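Local coordinates for protein TRAP dicarboxylate transporter-DctP subunit (Desulfovibrio desulfuricans subsp. desulfuricans, PDB 4NHB) that binds sn-glycerol-3-phosphate in the periplasm and probably delivers it to the membrane components of a TRAP transporter, at residues A[101-106]-A[129-134]; A[140-145]-A[237-242]; A[152-157]-A[209-214]. All blocks are in the same frame, centred on the assembly; numbering follows the deposited sequence.

Interaction 1: A[101-106]-A[129-134]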
loop_
_atom_site.group_PDB
_atom_site.type_symbol
_atom_site.label_atom_id
_atom_site.label_comp_id
_atom_site.label_asym_id
_atom_site.label_seq_id
_atom_site.Cartn_x
_atom_site.Cartn_y
_atom_site.Cartn_z
ATOM N N PRO A 101 -10.339 10.910 4.623
ATOM C CA PRO A 101 -8.974 11.408 4.814
ATOM C C PRO A 101 -8.116 10.600 5.786
ATOM O O PRO A 101 -6.918 10.518 5.546
ATOM C CB PRO A 101 -9.205 12.837 5.302
ATOM C CG PRO A 101 -10.455 13.252 4.541
ATOM C CD PRO A 101 -11.300 12.011 4.412
ATOM N N ALA A 102 -8.689 10.019 6.829
ATOM C CA ALA A 102 -7.883 9.366 7.834
ATOM C C ALA A 102 -7.139 8.162 7.225
ATOM O O ALA A 102 -6.043 7.807 7.695
ATOM C CB ALA A 102 -8.727 8.914 9.024
ATOM N N MET A 103 -7.712 7.568 6.177
ATOM C CA MET A 103 -7.063 6.410 5.515
ATOM C C MET A 103 -5.653 6.746 5.077
ATOM O O MET A 103 -4.776 5.864 5.040
ATOM C CB MET A 103 -7.883 5.924 4.333
ATOM C CG MET A 103 -9.277 5.477 4.672
ATOM S SD MET A 103 -9.309 4.169 5.891
ATOM C CE MET A 103 -9.650 2.706 4.933
ATOM N N ALA A 104 -5.419 8.014 4.729
ATOM C CA ALA A 104 -4.068 8.457 4.365
ATOM C C ALA A 104 -3.075 8.137 5.461
ATOM O O ALA A 104 -1.928 7.838 5.189
ATOM C CB ALA A 104 -4.039 9.949 4.075
ATOM N N MET A 105 -3.521 8.207 6.707
ATOM C CA MET A 105 -2.622 8.001 7.838
ATOM C C MET A 105 -2.106 6.562 8.013
ATOM O O MET A 105 -1.184 6.357 8.794
ATOM C CB MET A 105 -3.269 8.517 9.119
ATOM C CG MET A 105 -3.552 10.022 9.052
ATOM S SD MET A 105 -3.970 10.786 10.644
ATOM C CE MET A 105 -2.360 11.030 11.306
ATOM N N LEU A 106 -2.673 5.609 7.270
ATOM C CA LEU A 106 -2.117 4.255 7.174
ATOM C C LEU A 106 -0.659 4.326 6.707
ATOM O O LEU A 106 0.150 3.471 7.060
ATOM C CB LEU A 106 -2.946 3.372 6.230
ATOM C CG LEU A 106 -4.357 2.960 6.741
ATOM C CD1 LEU A 106 -5.293 2.373 5.654
ATOM C CD2 LEU A 106 -4.256 1.975 7.858
ATOM N N LEU A 129 -8.867 3.372 14.930
ATOM C CA LEU A 129 -9.113 4.817 14.909
ATOM C C LEU A 129 -9.217 5.333 13.478
ATOM O O LEU A 129 -10.075 6.138 13.177
ATOM C CB LEU A 129 -8.029 5.587 15.668
ATOM C CG LEU A 129 -8.088 5.384 17.184
ATOM C CD1 LEU A 129 -6.797 5.806 17.845
ATOM C CD2 LEU A 129 -9.256 6.196 17.708
ATOM N N ILE A 130 -8.355 4.834 12.599
ATOM C CA ILE A 130 -8.316 5.292 11.219
ATOM C C ILE A 130 -9.574 4.866 10.465
ATOM O O ILE A 130 -10.072 5.594 9.627
ATOM C CB ILE A 130 -7.064 4.719 10.481
ATOM C CG1 ILE A 130 -5.824 5.550 10.826
ATOM C CG2 ILE A 130 -7.361 4.648 9.014
ATOM C CD1 ILE A 130 -4.451 4.822 10.648
ATOM N N ASN A 131 -10.061 3.666 10.778
ATOM C CA ASN A 131 -11.170 3.058 10.093
ATOM C C ASN A 131 -12.537 3.446 10.612
ATOM O O ASN A 131 -13.545 3.195 9.943
ATOM C CB ASN A 131 -11.007 1.551 10.147
ATOM C CG ASN A 131 -11.595 0.864 8.945
ATOM O OD1 ASN A 131 -12.538 0.073 9.076
ATOM N ND2 ASN A 131 -11.064 1.170 7.755
ATOM N N GLU A 132 -12.592 4.053 11.797
ATOM C CA GLU A 132 -13.871 4.522 12.324
ATOM C C GLU A 132 -14.564 5.442 11.345
ATOM O O GLU A 132 -14.023 6.478 10.983
ATOM C CB GLU A 132 -13.687 5.288 13.644
ATOM C CG GLU A 132 -14.102 4.506 14.845
ATOM C CD GLU A 132 -15.533 4.060 14.746
ATOM O OE1 GLU A 132 -16.345 4.814 14.157
ATOM O OE2 GLU A 132 -15.835 2.951 15.236
ATOM N N GLY A 133 -15.780 5.095 10.957
ATOM C CA GLY A 133 -16.541 5.968 10.081
ATOM C C GLY A 133 -16.302 5.734 8.595
ATOM O O GLY A 133 -17.044 6.231 7.766
ATOM N N PHE A 134 -15.271 4.969 8.239
ATOM C CA PHE A 134 -14.942 4.763 6.826
ATOM C C PHE A 134 -16.087 4.111 6.053
ATOM O O PHE A 134 -16.437 4.524 4.945
ATOM C CB PHE A 134 -13.693 3.888 6.694
ATOM C CG PHE A 134 -13.440 3.424 5.306
ATOM C CD1 PHE A 134 -13.034 4.309 4.346
ATOM C CD2 PHE A 134 -13.578 2.099 4.969
ATOM C CE1 PHE A 134 -12.815 3.889 3.060
ATOM C CE2 PHE A 134 -13.336 1.667 3.677
ATOM C CZ PHE A 134 -12.954 2.549 2.740
#

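Interaction 2: A[140-145]-A[237-242]. With G3P (sn-glycerol-3-phosphate), chain P.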
loop_
_atom_site.group_PDB
_atom_site.type_symbol
_atom_site.label_atom_id
_atom_site.label_comp_id
_atom_site.label_asym_id
_atom_site.label_seq_id
_atom_site.Cartn_x
_atom_site.Cartn_y
_atom_site.Cartn_z
ATOM N N LEU A 140 -17.692 0.484 1.813
ATOM C CA LEU A 140 -16.694 -0.586 1.875
ATOM C C LEU A 140 -16.306 -0.902 3.316
ATOM O O LEU A 140 -16.303 -0.032 4.184
ATOM C CB LEU A 140 -15.418 -0.204 1.109
ATOM C CG LEU A 140 -15.601 0.194 -0.364
ATOM C CD1 LEU A 140 -14.330 0.680 -0.958
ATOM C CD2 LEU A 140 -16.114 -0.942 -1.168
ATOM N N ARG A 141 -15.938 -2.151 3.537
ATOM C CA ARG A 141 -15.473 -2.611 4.822
ATOM C C ARG A 141 -14.032 -3.011 4.624
ATOM O O ARG A 141 -13.726 -3.810 3.742
ATOM C CB ARG A 141 -16.293 -3.810 5.234
ATOM C CG ARG A 141 -16.108 -4.337 6.631
ATOM C CD ARG A 141 -17.201 -5.409 6.817
ATOM N NE ARG A 141 -17.336 -5.934 8.164
ATOM C CZ ARG A 141 -18.229 -5.510 9.053
ATOM N NH1 ARG A 141 -19.072 -4.532 8.756
ATOM N NH2 ARG A 141 -18.271 -6.065 10.252
ATOM N N THR A 142 -13.157 -2.455 5.446
ATOM C CA THR A 142 -11.741 -2.775 5.390
ATOM C C THR A 142 -11.450 -4.044 6.198
ATOM O O THR A 142 -11.612 -4.046 7.418
ATOM C CB THR A 142 -10.982 -1.584 5.979
ATOM O OG1 THR A 142 -11.451 -0.370 5.348
ATOM C CG2 THR A 142 -9.483 -1.728 5.770
ATOM N N LEU A 143 -11.038 -5.124 5.550
ATOM C CA LEU A 143 -10.946 -6.421 6.244
ATOM C C LEU A 143 -9.595 -6.697 6.896
ATOM O O LEU A 143 -9.479 -7.571 7.765
ATOM C CB LEU A 143 -11.277 -7.564 5.282
ATOM C CG LEU A 143 -12.732 -7.697 4.791
ATOM C CD1 LEU A 143 -12.853 -8.783 3.700
ATOM C CD2 LEU A 143 -13.682 -7.994 5.961
ATOM N N ASN A 144 -8.546 -6.021 6.445
ATOM C CA ASN A 144 -7.251 -6.260 7.032
ATOM C C ASN A 144 -6.298 -5.114 6.695
ATOM O O ASN A 144 -6.710 -4.116 6.089
ATOM C CB ASN A 144 -6.710 -7.630 6.573
ATOM C CG ASN A 144 -6.447 -7.719 5.061
ATOM O OD1 ASN A 144 -6.487 -6.721 4.333
ATOM N ND2 ASN A 144 -6.228 -8.942 4.589
ATOM N N ALA A 145 -5.044 -5.256 7.103
ATOM C CA ALA A 145 -3.963 -4.341 6.719
ATOM C C ALA A 145 -2.665 -5.156 6.612
ATOM O O ALA A 145 -2.416 -6.034 7.420
ATOM C CB ALA A 145 -3.828 -3.256 7.720
ATOM N N ILE A 237 1.066 0.317 3.014
ATOM C CA ILE A 237 0.095 -0.574 3.656
ATOM C C ILE A 237 -1.128 -0.689 2.749
ATOM O O ILE A 237 -1.733 0.324 2.384
ATOM C CB ILE A 237 -0.354 0.006 5.002
ATOM C CG1 ILE A 237 0.823 0.069 5.996
ATOM C CG2 ILE A 237 -1.535 -0.794 5.577
ATOM C CD1 ILE A 237 1.312 -1.304 6.507
ATOM N N HIS A 238 -1.489 -1.908 2.347
ATOM C CA HIS A 238 -2.756 -2.123 1.635
ATOM C C HIS A 238 -3.764 -2.951 2.431
ATOM O O HIS A 238 -3.451 -3.469 3.497
ATOM C CB HIS A 238 -2.471 -2.782 0.296
ATOM C CG HIS A 238 -1.980 -1.833 -0.744
ATOM N ND1 HIS A 238 -2.097 -2.101 -2.087
ATOM C CD2 HIS A 238 -1.379 -0.615 -0.648
ATOM C CE1 HIS A 238 -1.585 -1.100 -2.784
ATOM N NE2 HIS A 238 -1.127 -0.192 -1.939
ATOM N N SER A 239 -4.974 -3.076 1.904
ATOM C CA SER A 239 -6.049 -3.848 2.536
ATOM C C SER A 239 -6.864 -4.562 1.516
ATOM O O SER A 239 -6.901 -4.174 0.359
ATOM C CB SER A 239 -7.010 -2.964 3.330
ATOM O OG SER A 239 -6.294 -2.153 4.212
ATOM N N LEU A 240 -7.537 -5.612 1.956
ATOM C CA LEU A 240 -8.619 -6.187 1.178
ATOM C C LEU A 240 -9.904 -5.489 1.622
ATOM O O LEU A 240 -10.212 -5.411 2.827
ATOM C CB LEU A 240 -8.747 -7.701 1.388
ATOM C CG LEU A 240 -7.500 -8.554 1.115
ATOM C CD1 LEU A 240 -7.843 -10.018 1.352
ATOM C CD2 LEU A 240 -6.966 -8.339 -0.298
ATOM N N TYR A 241 -10.615 -4.931 0.653
ATOM C CA TYR A 241 -11.868 -4.232 0.944
ATOM C C TYR A 241 -13.008 -5.042 0.397
ATOM O O TYR A 241 -12.859 -5.663 -0.648
ATOM C CB TYR A 241 -11.862 -2.882 0.275
ATOM C CG TYR A 241 -10.872 -1.867 0.826
ATOM C CD1 TYR A 241 -9.569 -1.806 0.354
ATOM C CD2 TYR A 241 -11.250 -0.959 1.813
ATOM C CE1 TYR A 241 -8.672 -0.870 0.847
ATOM C CE2 TYR A 241 -10.373 -0.041 2.311
ATOM C CZ TYR A 241 -9.092 0.024 1.845
ATOM O OH TYR A 241 -8.219 0.998 2.343
ATOM N N ILE A 242 -14.160 -5.034 1.077
ATOM C CA ILE A 242 -15.314 -5.766 0.598
ATOM C C ILE A 242 -16.549 -4.877 0.525
ATOM O O ILE A 242 -16.755 -4.018 1.374
ATOM C CB ILE A 242 -15.601 -7.012 1.444
ATOM C CG1 ILE A 242 -16.757 -7.791 0.854
ATOM C CG2 ILE A 242 -15.875 -6.649 2.928
ATOM C CD1 ILE A 242 -16.688 -9.305 1.146
HETATM O O1 G3P P . -1.034 2.775 -0.825
HETATM C C1 G3P P . -0.745 3.703 -1.829
HETATM C C2 G3P P . 0.311 3.131 -2.784
HETATM O O2 G3P P . -0.172 1.940 -3.343
HETATM C C3 G3P P . 0.600 4.153 -3.895
HETATM O O1P G3P P . 1.889 3.945 -4.377
HETATM O O4P G3P P . 1.573 1.743 -5.365
HETATM O O2P G3P P . 1.170 3.806 -6.799
HETATM O O3P G3P P . 3.499 3.155 -6.189
HETATM P P G3P P . 2.032 3.115 -5.770
#

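Interaction 3: A[152-157]-A[209-214]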
loop_
_atom_site.group_PDB
_atom_site.type_symbol
_atom_site.label_atom_id
_atom_site.label_comp_id
_atom_site.label_asym_id
_atom_site.label_seq_id
_atom_site.Cartn_x
_atom_site.Cartn_y
_atom_site.Cartn_z
ATOM N N HIS A 152 11.754 3.141 -1.111
ATOM C CA HIS A 152 13.140 3.539 -1.345
ATOM C C HIS A 152 13.228 4.228 -2.704
ATOM O O HIS A 152 12.465 3.884 -3.627
ATOM C CB HIS A 152 14.038 2.302 -1.335
ATOM C CG HIS A 152 13.920 1.512 -0.074
ATOM N ND1 HIS A 152 14.119 2.083 1.161
ATOM C CD2 HIS A 152 13.579 0.220 0.157
ATOM C CE1 HIS A 152 13.946 1.169 2.099
ATOM N NE2 HIS A 152 13.602 0.029 1.518
ATOM N N PHE A 153 14.146 5.181 -2.830
ATOM C CA PHE A 153 14.298 5.912 -4.092
ATOM C C PHE A 153 14.947 5.056 -5.163
ATOM O O PHE A 153 15.809 4.236 -4.874
ATOM C CB PHE A 153 15.098 7.207 -3.888
ATOM C CG PHE A 153 14.363 8.217 -3.101
ATOM C CD1 PHE A 153 13.385 8.972 -3.691
ATOM C CD2 PHE A 153 14.615 8.378 -1.745
ATOM C CE1 PHE A 153 12.666 9.899 -2.965
ATOM C CE2 PHE A 153 13.904 9.282 -1.011
ATOM C CZ PHE A 153 12.928 10.058 -1.626
ATOM N N TYR A 154 14.484 5.231 -6.399
ATOM C CA TYR A 154 15.154 4.698 -7.567
ATOM C C TYR A 154 15.365 5.871 -8.559
ATOM O O TYR A 154 14.488 6.725 -8.689
ATOM C CB TYR A 154 14.338 3.568 -8.229
ATOM C CG TYR A 154 12.923 3.948 -8.636
ATOM C CD1 TYR A 154 12.669 4.487 -9.886
ATOM C CD2 TYR A 154 11.827 3.764 -7.767
ATOM C CE1 TYR A 154 11.425 4.837 -10.261
ATOM C CE2 TYR A 154 10.576 4.105 -8.145
ATOM C CZ TYR A 154 10.363 4.654 -9.399
ATOM O OH TYR A 154 9.113 5.010 -9.842
ATOM N N SER A 155 16.519 5.909 -9.233
ATOM C CA SER A 155 16.831 6.998 -10.164
ATOM C C SER A 155 17.967 6.654 -11.126
ATOM O O SER A 155 18.722 5.706 -10.913
ATOM C CB SER A 155 17.233 8.242 -9.394
ATOM O OG SER A 155 18.205 7.901 -8.437
ATOM N N LYS A 156 18.115 7.467 -12.162
ATOM C CA LYS A 156 19.203 7.259 -13.123
ATOM C C LYS A 156 20.568 7.577 -12.515
ATOM O O LYS A 156 21.536 6.885 -12.789
ATOM C CB LYS A 156 18.942 8.046 -14.411
ATOM C CG LYS A 156 17.710 7.522 -15.124
ATOM C CD LYS A 156 17.474 8.128 -16.485
ATOM C CE LYS A 156 16.295 7.438 -17.160
ATOM N NZ LYS A 156 15.818 8.158 -18.376
ATOM N N LYS A 157 20.621 8.597 -11.666
ATOM C CA LYS A 157 21.857 8.962 -10.971
ATOM C C LYS A 157 21.558 9.103 -9.480
ATOM O O LYS A 157 20.500 9.617 -9.127
ATOM C CB LYS A 157 22.395 10.279 -11.515
ATOM C CG LYS A 157 22.351 10.338 -13.036
ATOM C CD LYS A 157 23.420 11.229 -13.633
ATOM C CE LYS A 157 22.900 12.629 -13.921
ATOM N NZ LYS A 157 23.936 13.415 -14.651
ATOM N N GLY A 209 11.778 7.785 -9.013
ATOM C CA GLY A 209 10.619 7.765 -8.132
ATOM C C GLY A 209 10.988 7.092 -6.824
ATOM O O GLY A 209 12.151 6.956 -6.540
ATOM N N ASP A 210 10.011 6.678 -6.005
ATOM C CA ASP A 210 10.334 5.826 -4.867
ATOM C C ASP A 210 9.200 4.796 -4.758
ATOM O O ASP A 210 8.026 5.141 -4.921
ATOM C CB ASP A 210 10.432 6.614 -3.561
ATOM C CG ASP A 210 9.162 7.351 -3.229
ATOM O OD1 ASP A 210 8.928 8.421 -3.845
ATOM O OD2 ASP A 210 8.385 6.914 -2.355
ATOM N N SER A 211 9.595 3.559 -4.491
ATOM C CA SER A 211 8.678 2.421 -4.416
ATOM C C SER A 211 9.175 1.423 -3.403
ATOM O O SER A 211 10.361 1.398 -3.066
ATOM C CB SER A 211 8.581 1.724 -5.756
ATOM O OG SER A 211 7.764 2.427 -6.679
ATOM N N PRO A 212 8.266 0.551 -2.925
ATOM C CA PRO A 212 8.756 -0.619 -2.197
ATOM C C PRO A 212 9.693 -1.467 -3.076
ATOM O O PRO A 212 9.551 -1.461 -4.314
ATOM C CB PRO A 212 7.469 -1.421 -1.904
ATOM C CG PRO A 212 6.362 -0.427 -1.968
ATOM C CD PRO A 212 6.794 0.587 -3.027
ATOM N N LEU A 213 10.598 -2.217 -2.460
ATOM C CA LEU A 213 11.502 -3.051 -3.234
ATOM C C LEU A 213 10.762 -4.087 -4.034
ATOM O O LEU A 213 11.195 -4.434 -5.126
ATOM C CB LEU A 213 12.531 -3.737 -2.339
ATOM C CG LEU A 213 13.644 -2.788 -1.848
ATOM C CD1 LEU A 213 14.263 -3.249 -0.540
ATOM C CD2 LEU A 213 14.722 -2.611 -2.907
ATOM N N ALA A 214 9.629 -4.554 -3.532
ATOM C CA ALA A 214 8.861 -5.539 -4.266
ATOM C C ALA A 214 8.497 -5.001 -5.659
ATOM O O ALA A 214 8.531 -5.720 -6.647
ATOM C CB ALA A 214 7.575 -5.932 -3.486
HETATM O O HOH W 1 7.236 4.837 -7.766
#

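Interaction 1: A[101-106]-A[129-134]
Met103 and Phe134 meet in a Met-aromatic contact, within an apolar interface where the loop that follows strand 89-92 packs on the end of helix 125-131 and the start of helix 134-138 in this solute-binding protein. The two side chains run at about a right angle. Met103 is bent at both chi2 and chi3, which brings its methyl group round to the ring: CE lies 3.7 Å from the centroid of the Phe134 ring and only 5° off the ring normal, a CH-pi contact over the middle of one face. The sulfur takes a more oblique line, Met103 SD being 28° off the same normal, and its nearer neighbour is Ile130 CG2 at 3.7 Å.

Ile130 is the residue most covered by the other segment, and its two branches reach toward different parts of the turn, sharing Leu106. CG2 lies anti to the backbone N and packs on Met103 SD; CG1, beside the N at chi1 -81°, carries CD1 to the Met105-Leu106 end of the turn, where it lies 4.0 Å from Leu106 CD2 and also touches the backbone between the two residues. Ala102 approaches the helix backbone instead, its CB 3.6 Å from Ile130 O. No hydrogen bond joins the segments, so their fit rests on shape and apolar contact; each keeps its own backbone bonds, such as Met105 N to Ala102 O at 2.7 Å in the turn. Ile323 of helix 320-329 packs against Ile130, and Leu106 lies close to Thr94 of the ligand site.

Asn131 brings a polar group to this apolar surface. Its amide ND2 is hydrogen-bonded to Thr142 OG1 of strand 140-142, while the same nitrogen packs beside the methionine methyl, with Asn131 ND2 3.5 Å from Met103 CE.

Interaction 2: A[140-145]-A[237-242]
With its CG held between the backbone N and the carbonyl carbon (chi1 64°), Asn144 turns its amide back onto strand 235-243 and presents OD1 to a backbone N-H. The bond from Leu240 N to Asn144 OD1 is 2.8 Å and nearly straight, 168° at the hydrogen, although the donor is tilted from the amide plane. Ser239, with chi1 -52°, carries OG alongside its own N and gives a 2.7 Å hydrogen bond to Asn144 O. These two bonds prolong the pairing where regular strand 140-142 has ended. Asn144 ND2 is in turn bonded to Ala262 O of helix 252-286, which should help fix the amide's rotation.

Regular antiparallel pairing is confined to two bridges. Arg141 and Ile242 form a hydrogen-bonded pair; in the non-hydrogen-bonded pair, Thr142 and Tyr241 lie side by side, with Thr142 OG1, itself hydrogen-bonded to Asn131 ND2, 3.2 Å from Tyr241 CE2, while the phenol bonds Thr96 OG1. Leu143 N to Leu240 O, at 2.9 Å, is the first bond past the strand end, and there Leu143 CD1 packs 3.8 Å from Ile242 CG2, the two side chains crossing at a slant.

At the other end, His238 NE2 lies 2.7 Å from O2 of sn-glycerol-3-phosphate, hydrogen-bonded at the ring edge, while Glu43 holds ND1. Strand 235-243, edged here by strand 140-142, carries His238 into the ligand site of a periplasmic solute-binding fold.

Interaction 3: A[152-157]-A[209-214]
Gly209 opens the pairing by lying over a face of the Tyr154 ring, with Gly209 CA 3.7 Å from the ring centroid in a CH-pi contact. Tyr154 CG sits between its backbone N and carbonyl carbon (chi1 56°), which folds the ring back over the glycine, whose N lies 3.2 Å above the ring plane. The two residues also form a hydrogen-bonded antiparallel pair: Tyr154 N to Gly209 O is 2.9 Å and nearly straight (170°), and Gly209 N returns a bond to Tyr154 O.

Asp210 pairs with Phe153 without backbone bonds, their CA atoms 4.0 Å apart. The two side chains run side by side, and Asp210 CB makes an off-centre CH-pi contact with the phenyl ring of Phe153, 4.3 Å from its centroid; the carboxylate makes a salt bridge to Arg151, which binds sn-glycerol-3-phosphate.

Ser211 restores the hydrogen-bonded register with His152, whose N reaches Ser211 O at 3.0 Å. A water donates to Ser211 OG at 2.7 Å and to Asp210 O, and also bonds Tyr154 OH. Past Pro212, at the N-cap of helix 213-218, Leu213 CD1 packs 3.6 Å from His152 CD2.

The arrangement is an antiparallel strand pair running into a helix, beside the ligand pocket of a TRAP solute-binding protein.

Interactions 1 and 2 are neighbours, their centres 11 Å apart, and they touch: beyond the polar tie from Asn131, Phe134 CE2 packs 3.5 Å from Leu140 O and Met103 CE 3.4 Å from Tyr241 OH. Interaction 3 lies on the opposite side of the chain's centre, about 26 Å from interaction 2 and 27 Å from interaction 1, centre to centre. Along the chain, interaction 1 closes before interaction 2 opens, and interaction 3 is nested within the loop closed by interaction 2. Strands 235-243 and 146-155, neighbours in one mixed sheet, connect these regions past sn-glycerol-3-phosphate, consistent with a two-lobed periplasmic-binding-protein fold closing round its ligand.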